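Local coordinates for protein calreticulin, putative (Trypanosoma cruzi, PDB 5HCF) that probably acts as a lectin-like chaperone that recognises both sugars and peptide segments of incompletely folded glycoproteins, as calreticulins of other organisms do, at residues Y52-F58 against L208-I213; V70-S74 against G86-L90. All blocks are in the same frame, centred on the assembly; numbering follows the deposited sequence.

Interaction 1 (Y52-F58 against L208-I213); sequences YALSTAF and LTHVGI
Phe58 turns its ring back across Leu208, His210 and Val211, closing one end of an antiparallel strand pair in a legume-lectin-type beta sandwich. The N-to-C directions of 52-58 and 208-213 differ by 153°, so the pair is antiparallel with some twist. Chi1 of -56° sets CG of Phe58 beside its own backbone N, which swings the ring under the opposite strand. The CA of His210 lies over one ring face, 4.0 Å above the plane and offset toward the rim. The carbonyl of Leu208 comes to the ring edge, with its O 3.4 Å from Phe58 CD2. Val211 crosses the Phe58 side chain nearly at right angles, its CB 4.0 Å from Phe58 CE1.

Thr56 and Val211 are a hydrogen-bonded pair whose side chains lie alongside each other and point the same way, with Thr56 CG2 only 3.4 Å from Val211 CG1. The Thr56 hydroxyl, anti to its own N, bonds instead to the carbonyl of His13. Leu54 and Ile213 share this inner face, and Ile213 reaches Phe224 of the facing sheet. On the other face the imidazole of His210 leans across Ala57, bringing CD2 to 3.3 Å from Ala57 CB.

Thr209 and His210 together face Leu91, a classic beta bulge. From within the bulge, Thr209 O accepts Phe58 N at 3.0 Å, the donor lying 38° out of the carbonyl plane.

Interaction 2 (V70-S74 against G86-L90); sequences VVSFS and GYIKL
Ile88 presses on Phe73 and Val71 across the hydrophobic interior of the lectin-type beta sandwich. Strand 70-74 belongs to one sheet and strand 88-90 to the other. Their axes come no closer than 9.7 Å, at 155° between N-to-C directions, so the gap is bridged mainly by side chains, and no hydrogen bond crosses it.

From the CB of Ile88, which points at the opposite strand, the chain forks. The CG2 methyl goes straight onto the Phe73 ring, 3.7 Å from its centroid and 10° off the normal, a CH-pi contact over the middle of the face. The other branch leaves between the backbone N and the carbonyl carbon (chi1 73°) and runs on past the ring: Ile88 CG1 lies 3.9 Å from Phe73 CE1. The tip, Ile88 CD1, is 3.8 Å from Phe73 CD1 and touches Val71 CG1 at 4.1 Å.

One step along the strands, Val71 and Leu90 meet tip to tip, CG2 of Val71 being 3.7 Å from CD1 of Leu90. Ile227 of strand 223-230 packs against both Phe73 and Ile88. At the far end, the carbonyl oxygen of Gly86 lies at the edge of the Phe73 ring, near its plane, with Gly86 O 3.2 Å from Phe73 CE2.

In the fold
Interaction 1 builds one sheet edgewise, whereas interaction 2 ties that sheet to its partner across the sandwich; their centres lie 11 Å apart. Strand 208-217 joins them, pairing with strand 50-62 on one flank and strand 83-91 on the other. A probable hydrogen bond links Lys89 N to Gly212 O at 2.9 Å, and on the inner face Val211 CG2 packs on Leu90 CD2 at 3.9 Å. On the outer face Lys89 forms a salt bridge with Asp214. An acetic acid molecule, probably from the crystallisation liquor, lies close to the Tyr87 side chain. The sheet holding strands 83-91 and 208-217 probably corresponds to the concave, glycan-binding sheet of other calreticulins.

Interaction 1 (Y52-F58 against L208-I213)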
loop_
_atom_site.group_PDB
_atom_site.type_symbol
_atom_site.label_atom_id
_atom_site.label_comp_id
_atom_site.label_asym_id
_atom_site.label_seq_id
_atom_site.Cartn_x
_atom_site.Cartn_y
_atom_site.Cartn_z
ATOM N N TYR A 52 5.984 14.006 -0.373
ATOM C CA TYR A 52 4.991 13.928 -1.435
ATOM C C TYR A 52 3.604 13.735 -0.822
ATOM O O TYR A 52 3.457 13.073 0.203
ATOM C CB TYR A 52 5.329 12.795 -2.410
ATOM C CG TYR A 52 6.622 13.021 -3.168
ATOM C CD1 TYR A 52 7.858 12.789 -2.567
ATOM C CD2 TYR A 52 6.606 13.472 -4.483
ATOM C CE1 TYR A 52 9.042 13.001 -3.261
ATOM C CE2 TYR A 52 7.781 13.686 -5.182
ATOM C CZ TYR A 52 8.996 13.452 -4.569
ATOM O OH TYR A 52 10.159 13.673 -5.276
ATOM N N ALA A 53 2.594 14.330 -1.444
ATOM C CA ALA A 53 1.223 14.216 -0.959
ATOM C C ALA A 53 0.239 14.532 -2.073
ATOM O O ALA A 53 -0.062 15.695 -2.336
ATOM C CB ALA A 53 0.993 15.138 0.226
ATOM N N LEU A 54 -0.262 13.484 -2.717
ATOM C CA LEU A 54 -1.275 13.620 -3.756
ATOM C C LEU A 54 -2.282 12.475 -3.673
ATOM O O LEU A 54 -1.963 11.377 -3.215
ATOM C CB LEU A 54 -0.613 13.698 -5.139
ATOM C CG LEU A 54 0.387 12.613 -5.560
ATOM C CD1 LEU A 54 -0.293 11.334 -5.983
ATOM C CD2 LEU A 54 1.279 13.129 -6.680
ATOM N N SER A 55 -3.503 12.742 -4.118
ATOM C CA SER A 55 -4.609 11.816 -3.906
ATOM C C SER A 55 -5.630 11.882 -5.031
ATOM O O SER A 55 -5.654 12.831 -5.815
ATOM C CB SER A 55 -5.303 12.106 -2.567
ATOM O OG SER A 55 -5.524 13.496 -2.388
ATOM N N THR A 56 -6.462 10.853 -5.112
ATOM C CA THR A 56 -7.568 10.847 -6.055
ATOM C C THR A 56 -8.775 10.201 -5.385
ATOM O O THR A 56 -8.628 9.384 -4.476
ATOM C CB THR A 56 -7.219 10.099 -7.356
ATOM O OG1 THR A 56 -8.237 10.341 -8.336
ATOM C CG2 THR A 56 -7.095 8.604 -7.104
ATOM N N ALA A 57 -9.967 10.577 -5.829
ATOM C CA ALA A 57 -11.190 10.065 -5.232
ATOM C C ALA A 57 -11.704 8.855 -5.995
ATOM O O ALA A 57 -11.664 8.826 -7.228
ATOM C CB ALA A 57 -12.252 11.152 -5.183
ATOM N N PHE A 58 -12.165 7.850 -5.254
ATOM C CA PHE A 58 -12.841 6.715 -5.863
ATOM C C PHE A 58 -14.110 7.219 -6.542
ATOM O O PHE A 58 -14.829 8.045 -5.976
ATOM C CB PHE A 58 -13.186 5.652 -4.815
ATOM C CG PHE A 58 -12.003 5.154 -4.032
ATOM C CD1 PHE A 58 -10.858 4.709 -4.677
ATOM C CD2 PHE A 58 -12.038 5.122 -2.644
ATOM C CE1 PHE A 58 -9.770 4.246 -3.952
ATOM C CE2 PHE A 58 -10.955 4.660 -1.916
ATOM C CZ PHE A 58 -9.818 4.222 -2.571
ATOM N N LEU A 208 -14.784 4.228 2.401
ATOM C CA LEU A 208 -13.502 4.709 1.903
ATOM C C LEU A 208 -13.722 5.578 0.678
ATOM O O LEU A 208 -14.483 5.219 -0.214
ATOM C CB LEU A 208 -12.571 3.545 1.561
ATOM C CG LEU A 208 -12.189 2.615 2.710
ATOM C CD1 LEU A 208 -11.279 1.491 2.222
ATOM C CD2 LEU A 208 -11.535 3.398 3.827
ATOM N N THR A 209 -13.027 6.707 0.614
ATOM C CA THR A 209 -13.371 7.724 -0.368
ATOM C C THR A 209 -12.180 8.179 -1.220
ATOM O O THR A 209 -12.364 8.637 -2.346
ATOM C CB THR A 209 -13.990 8.944 0.329
ATOM O OG1 THR A 209 -14.673 9.753 -0.632
ATOM C CG2 THR A 209 -12.915 9.765 1.012
ATOM N N HIS A 210 -10.967 8.060 -0.692
ATOM C CA HIS A 210 -9.774 8.445 -1.443
ATOM C C HIS A 210 -8.643 7.431 -1.319
ATOM O O HIS A 210 -8.554 6.697 -0.334
ATOM C CB HIS A 210 -9.253 9.809 -0.979
ATOM C CG HIS A 210 -10.176 10.952 -1.274
ATOM N ND1 HIS A 210 -10.948 11.549 -0.306
ATOM C CD2 HIS A 210 -10.419 11.622 -2.425
ATOM C CE1 HIS A 210 -11.645 12.535 -0.850
ATOM N NE2 HIS A 210 -11.344 12.597 -2.131
ATOM N N VAL A 211 -7.781 7.397 -2.330
ATOM C CA VAL A 211 -6.465 6.790 -2.192
ATOM C C VAL A 211 -5.444 7.919 -2.243
ATOM O O VAL A 211 -5.569 8.840 -3.051
ATOM C CB VAL A 211 -6.174 5.748 -3.289
ATOM C CG1 VAL A 211 -6.168 6.402 -4.659
ATOM C CG2 VAL A 211 -4.846 5.069 -3.029
ATOM N N GLY A 212 -4.436 7.857 -1.386
ATOM C CA GLY A 212 -3.419 8.891 -1.365
ATOM C C GLY A 212 -2.016 8.347 -1.241
ATOM O O GLY A 212 -1.792 7.299 -0.634
ATOM N N ILE A 213 -1.065 9.068 -1.823
ATOM C CA ILE A 213 0.342 8.756 -1.652
ATOM C C ILE A 213 0.989 9.842 -0.816
ATOM O O ILE A 213 1.130 10.984 -1.251
ATOM C CB ILE A 213 1.078 8.620 -2.997
ATOM C CG1 ILE A 213 0.682 7.311 -3.682
ATOM C CG2 ILE A 213 2.577 8.646 -2.788
ATOM C CD1 ILE A 213 1.041 7.243 -5.152
#

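Interaction 2 (V70-S74 against G86-L90)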
loop_
_atom_site.group_PDB
_atom_site.type_symbol
_atom_site.label_atom_id
_atom_site.label_comp_id
_atom_site.label_asym_id
_atom_site.label_seq_id
_atom_site.Cartn_x
_atom_site.Cartn_y
_atom_site.Cartn_z
ATOM N N VAL A 70 -9.737 -6.330 -1.191
ATOM C CA VAL A 70 -8.385 -6.605 -1.657
ATOM C C VAL A 70 -7.741 -5.341 -2.212
ATOM O O VAL A 70 -8.314 -4.667 -3.078
ATOM C CB VAL A 70 -8.370 -7.701 -2.740
ATOM C CG1 VAL A 70 -6.938 -8.072 -3.106
ATOM C CG2 VAL A 70 -9.133 -8.928 -2.264
ATOM N N VAL A 71 -6.542 -5.039 -1.717
ATOM C CA VAL A 71 -5.770 -3.881 -2.162
ATOM C C VAL A 71 -4.455 -4.334 -2.777
ATOM O O VAL A 71 -3.744 -5.158 -2.205
ATOM C CB VAL A 71 -5.465 -2.904 -1.001
ATOM C CG1 VAL A 71 -5.098 -1.527 -1.542
ATOM C CG2 VAL A 71 -6.646 -2.810 -0.058
ATOM N N SER A 72 -4.130 -3.793 -3.942
ATOM C CA SER A 72 -2.886 -4.139 -4.607
ATOM C C SER A 72 -2.287 -2.928 -5.311
ATOM O O SER A 72 -3.014 -2.075 -5.826
ATOM C CB SER A 72 -3.114 -5.275 -5.604
ATOM O OG SER A 72 -1.883 -5.840 -6.014
ATOM N N PHE A 73 -0.959 -2.849 -5.309
ATOM C CA PHE A 73 -0.240 -1.830 -6.061
ATOM C C PHE A 73 1.222 -2.230 -6.151
ATOM O O PHE A 73 1.680 -3.094 -5.403
ATOM C CB PHE A 73 -0.384 -0.453 -5.411
ATOM C CG PHE A 73 0.501 -0.250 -4.208
ATOM C CD1 PHE A 73 0.142 -0.765 -2.969
ATOM C CD2 PHE A 73 1.687 0.465 -4.312
ATOM C CE1 PHE A 73 0.952 -0.578 -1.862
ATOM C CE2 PHE A 73 2.498 0.658 -3.207
ATOM C CZ PHE A 73 2.131 0.136 -1.982
ATOM N N SER A 74 1.951 -1.610 -7.072
ATOM C CA SER A 74 3.373 -1.892 -7.220
ATOM C C SER A 74 4.206 -0.626 -7.043
ATOM O O SER A 74 3.761 0.471 -7.379
ATOM C CB SER A 74 3.660 -2.523 -8.584
ATOM O OG SER A 74 3.283 -1.651 -9.636
ATOM N N GLY A 86 7.306 3.898 0.103
ATOM C CA GLY A 86 6.653 3.477 -1.124
ATOM C C GLY A 86 5.304 2.863 -0.811
ATOM O O GLY A 86 4.860 1.924 -1.473
ATOM N N TYR A 87 4.646 3.412 0.203
ATOM C CA TYR A 87 3.364 2.892 0.656
ATOM C C TYR A 87 2.220 3.834 0.290
ATOM O O TYR A 87 2.421 5.039 0.138
ATOM C CB TYR A 87 3.393 2.675 2.167
ATOM C CG TYR A 87 3.874 3.884 2.940
ATOM C CD1 TYR A 87 2.992 4.900 3.304
ATOM C CD2 TYR A 87 5.210 4.016 3.301
ATOM C CE1 TYR A 87 3.430 6.014 4.011
ATOM C CE2 TYR A 87 5.655 5.122 4.006
ATOM C CZ TYR A 87 4.763 6.116 4.359
ATOM O OH TYR A 87 5.209 7.212 5.060
ATOM N N ILE A 88 1.019 3.277 0.163
ATOM C CA ILE A 88 -0.171 4.068 -0.137
ATOM C C ILE A 88 -1.122 4.085 1.056
ATOM O O ILE A 88 -0.959 3.308 2.003
ATOM C CB ILE A 88 -0.932 3.528 -1.365
ATOM C CG1 ILE A 88 -1.652 2.223 -1.006
ATOM C CG2 ILE A 88 0.014 3.334 -2.538
ATOM C CD1 ILE A 88 -2.571 1.701 -2.089
ATOM N N LYS A 89 -2.111 4.974 1.004
ATOM C CA LYS A 89 -3.114 5.077 2.058
ATOM C C LYS A 89 -4.528 5.044 1.492
ATOM O O LYS A 89 -4.788 5.577 0.412
ATOM C CB LYS A 89 -2.917 6.364 2.863
ATOM C CG LYS A 89 -1.599 6.444 3.630
ATOM C CD LYS A 89 -1.504 7.766 4.374
ATOM C CE LYS A 89 -0.390 7.755 5.395
ATOM N NZ LYS A 89 -0.322 9.044 6.134
ATOM N N LEU A 90 -5.441 4.427 2.235
ATOM C CA LEU A 90 -6.857 4.453 1.886
ATOM C C LEU A 90 -7.599 5.260 2.949
ATOM O O LEU A 90 -7.512 4.954 4.139
ATOM C CB LEU A 90 -7.420 3.033 1.772
ATOM C CG LEU A 90 -6.621 2.066 0.889
ATOM C CD1 LEU A 90 -7.259 0.689 0.874
ATOM C CD2 LEU A 90 -6.490 2.607 -0.524
#